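Local coordinates for protein PlaB phospholipase (Legionella pneumophila, PDB 6ZTI) that acts as a phospholipase with an alpha/beta hydrolase fold, its activity controlled by NAD(H)-mediated tetramerization, at residues H22-T27 / H99-P104. Numbering follows the deposited sequence.
Sequences HGWSVT and HSTGGP
Trp-24 meets Ser-100 and Thr-101 through one corner of its indole. Ser-100 OG lies at the ring edge, near the ring plane, 3.1 Å from Trp-24 CD1, while Thr-101 OG1 approaches that same CD1 obliquely, also at 3.1 Å. The Trp-24 and Thr-101 side chains cross nearly at right angles, and Leu-166 of helix 160-166 packs on both.

The loop after strand 16-21 packs closely on the turn from His-99 to Gly-102. Gly-23 CA sits 3.7 Å from Ser-100 CB and 3.3 Å from His-99 O; glycine suits this tight passage because a beta carbon would collide with Ser-100 CB. Gly-102 likewise lacks a beta carbon where one would run into His-22 O. Within the 22-27 loop, His-22 ND1 donates to Gly-23 O at 2.8 Å, in the ring plane and onto a carbonyl lone pair, a geometry that ties the imidazole to this carbonyl and fixes the ring's rotation.

Two waters join the segments. One accepts from Gly-23 N at 2.8 Å and pairs with His-99 ND1 at 2.6 Å. The other hydrogen-bonds to Ser-100 OG at 2.8 Å and receives only a weak bond from Trp-24 NE1.

Ser-100 occupies a type II' turn between strand 93-99 and helix 102-114, with phi 55° and psi -121°, the strained backbone of a nucleophile elbow. With chi1 -177°, OG is turned away from the backbone N to meet the indole edge and, by a weak hydrogen bond, His-266 NE2. His-Ser-Thr-Gly matches the X-Ser-X-Gly part of the lipase motif. Gly-23 and Trp-24, beside the elbow, lie in a loop position consistent with an oxyanion-hole role. A buried, water-linked serine hydroxyl beside a histidine suggests a hydrolase active site, with Ser-100 the probable nucleophile.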
ATOM      1  N   HIS B  22     -33.410   6.238  -9.609  1.00  8.43           N
ATOM      2  CA  HIS B  22     -33.206   5.070  -8.769  1.00  9.73           C
ATOM      3  C   HIS B  22     -31.914   5.179  -7.947  1.00 12.36           C
ATOM      4  O   HIS B  22     -31.267   6.229  -7.889  1.00 12.31           O
ATOM      5  CB  HIS B  22     -33.231   3.809  -9.632  1.00 16.86           C
ATOM      6  CG  HIS B  22     -32.203   3.791 -10.721  1.00 19.91           C
ATOM      7  ND1 HIS B  22     -30.872   3.513 -10.486  1.00 10.88           N
ATOM      8  CD2 HIS B  22     -32.317   3.998 -12.057  1.00  9.75           C
ATOM      9  CE1 HIS B  22     -30.208   3.556 -11.627  1.00 19.70           C
ATOM     10  NE2 HIS B  22     -31.061   3.845 -12.597  1.00 11.91           N
ATOM     11  N   GLY B  23     -31.526   4.077  -7.306  1.00  8.47           N
ATOM     12  CA  GLY B  23     -30.370   4.032  -6.443  1.00 14.84           C
ATOM     13  C   GLY B  23     -29.228   3.255  -7.068  1.00 23.50           C
ATOM     14  O   GLY B  23     -29.248   2.938  -8.255  1.00 11.65           O
ATOM     15  N   TRP B  24     -28.240   2.918  -6.232  1.00  8.97           N
ATOM     16  CA  TRP B  24     -27.025   2.304  -6.732  1.00 13.57           C
ATOM     17  C   TRP B  24     -27.188   0.794  -6.874  1.00 26.66           C
ATOM     18  O   TRP B  24     -28.024   0.168  -6.217  1.00 15.39           O
ATOM     19  CB  TRP B  24     -25.830   2.620  -5.825  1.00 19.12           C
ATOM     20  CG  TRP B  24     -25.967   2.287  -4.350  1.00 31.57           C
ATOM     21  CD1 TRP B  24     -26.933   2.726  -3.480  1.00 41.77           C
ATOM     22  CD2 TRP B  24     -25.065   1.493  -3.567  1.00 38.03           C
ATOM     23  NE1 TRP B  24     -26.698   2.234  -2.217  1.00 44.44           N
ATOM     24  CE2 TRP B  24     -25.556   1.478  -2.243  1.00 33.71           C
ATOM     25  CE3 TRP B  24     -23.896   0.787  -3.857  1.00 50.91           C
ATOM     26  CZ2 TRP B  24     -24.921   0.782  -1.219  1.00 36.33           C
ATOM     27  CZ3 TRP B  24     -23.266   0.093  -2.833  1.00 47.24           C
ATOM     28  CH2 TRP B  24     -23.783   0.095  -1.535  1.00 30.61           C
ATOM     29  N   SER B  25     -26.377   0.219  -7.762  1.00 22.19           N
ATOM     30  CA  SER B  25     -26.369  -1.206  -8.088  1.00 27.60           C
ATOM     31  C   SER B  25     -27.653  -1.671  -8.765  1.00 28.07           C
ATOM     32  O   SER B  25     -27.876  -2.878  -8.885  1.00 32.99           O
ATOM     33  CB  SER B  25     -26.102  -2.057  -6.842  1.00 33.42           C
ATOM     34  OG  SER B  25     -24.748  -1.929  -6.432  1.00 37.63           O
ATOM     35  N   VAL B  26     -28.485  -0.748  -9.244  1.00 21.56           N
ATOM     36  CA  VAL B  26     -29.750  -1.091  -9.886  1.00 24.61           C
ATOM     37  C   VAL B  26     -29.504  -1.478 -11.339  1.00 18.40           C
ATOM     38  O   VAL B  26     -28.751  -0.811 -12.057  1.00 19.66           O
ATOM     39  CB  VAL B  26     -30.731   0.090  -9.782  1.00 20.95           C
ATOM     40  CG1 VAL B  26     -31.939  -0.128 -10.650  1.00 21.07           C
ATOM     41  CG2 VAL B  26     -31.153   0.283  -8.335  1.00 18.67           C
ATOM     42  N   THR B  27     -30.160  -2.556 -11.788  1.00 14.20           N
ATOM     43  CA  THR B  27     -30.045  -2.996 -13.174  1.00 19.10           C
ATOM     44  C   THR B  27     -31.393  -3.172 -13.863  1.00 20.96           C
ATOM     45  O   THR B  27     -31.440  -3.738 -14.961  1.00 18.50           O
ATOM     46  CB  THR B  27     -29.268  -4.315 -13.274  1.00 32.63           C
ATOM     47  OG1 THR B  27     -29.981  -5.351 -12.589  1.00 21.31           O
ATOM     48  CG2 THR B  27     -27.877  -4.166 -12.681  1.00 31.65           C
ATOM     49  N   HIS B  99     -34.615   7.589  -5.149  1.00  8.30           N
ATOM     50  CA  HIS B  99     -34.368   6.556  -4.159  1.00  8.09           C
ATOM     51  C   HIS B  99     -32.865   6.418  -3.992  1.00 10.63           C
ATOM     52  O   HIS B  99     -32.111   6.468  -4.970  1.00  9.50           O
ATOM     53  CB  HIS B  99     -35.005   5.209  -4.568  1.00  9.81           C
ATOM     54  CG  HIS B  99     -34.794   4.102  -3.577  1.00  9.45           C
ATOM     55  ND1 HIS B  99     -34.170   2.920  -3.909  1.00  9.09           N
ATOM     56  CD2 HIS B  99     -35.126   3.996  -2.267  1.00 13.16           C
ATOM     57  CE1 HIS B  99     -34.121   2.135  -2.846  1.00 12.12           C
ATOM     58  NE2 HIS B  99     -34.696   2.763  -1.835  1.00 11.00           N
ATOM     59  N   SER B 100     -32.435   6.299  -2.739  1.00 10.56           N
ATOM     60  CA  SER B 100     -31.046   6.018  -2.402  1.00  9.24           C
ATOM     61  C   SER B 100     -30.133   7.059  -3.046  1.00 10.32           C
ATOM     62  O   SER B 100     -30.280   8.255  -2.767  1.00 11.47           O
ATOM     63  CB  SER B 100     -30.760   4.564  -2.799  1.00 11.79           C
ATOM     64  OG  SER B 100     -29.449   4.178  -2.458  1.00 25.93           O
ATOM     65  N   THR B 101     -29.183   6.650  -3.883  1.00 13.36           N
ATOM     66  CA  THR B 101     -28.209   7.590  -4.429  1.00 11.64           C
ATOM     67  C   THR B 101     -28.845   8.634  -5.331  1.00 11.79           C
ATOM     68  O   THR B 101     -28.245   9.691  -5.554  1.00  7.93           O
ATOM     69  CB  THR B 101     -27.130   6.830  -5.213  1.00 15.46           C
ATOM     70  OG1 THR B 101     -26.785   5.633  -4.515  1.00 24.40           O
ATOM     71  CG2 THR B 101     -25.877   7.685  -5.366  1.00 24.89           C
ATOM     72  N   GLY B 102     -30.027   8.359  -5.883  1.00 11.45           N
ATOM     73  CA  GLY B 102     -30.667   9.334  -6.745  1.00 11.98           C
ATOM     74  C   GLY B 102     -30.854  10.694  -6.088  1.00 11.34           C
ATOM     75  O   GLY B 102     -30.857  11.722  -6.773  1.00 13.97           O
ATOM     76  N   GLY B 103     -31.023  10.721  -4.770  1.00 10.55           N
ATOM     77  CA  GLY B 103     -31.162  11.965  -4.045  1.00 11.54           C
ATOM     78  C   GLY B 103     -29.913  12.813  -4.171  1.00 10.16           C
ATOM     79  O   GLY B 103     -29.929  13.898  -4.754  1.00  8.25           O
ATOM     80  N   PRO B 104     -28.801  12.324  -3.620  1.00  8.84           N
ATOM     81  CA  PRO B 104     -27.517  13.010  -3.798  1.00 14.62           C
ATOM     82  C   PRO B 104     -27.225  13.422  -5.227  1.00 13.27           C
ATOM     83  O   PRO B 104     -26.593  14.463  -5.447  1.00 10.18           O
ATOM     84  CB  PRO B 104     -26.510  11.965  -3.304  1.00 20.59           C
ATOM     85  CG  PRO B 104     -27.234  11.219  -2.259  1.00 12.15           C
ATOM     86  CD  PRO B 104     -28.687  11.171  -2.710  1.00 11.04           C
TER
HETATM   87  O   HOH W   1     -33.450   2.256  -6.351  1.00 16.71           O
HETATM   88  O   HOH W   2     -28.043   4.365  -0.035  1.00 30.08           O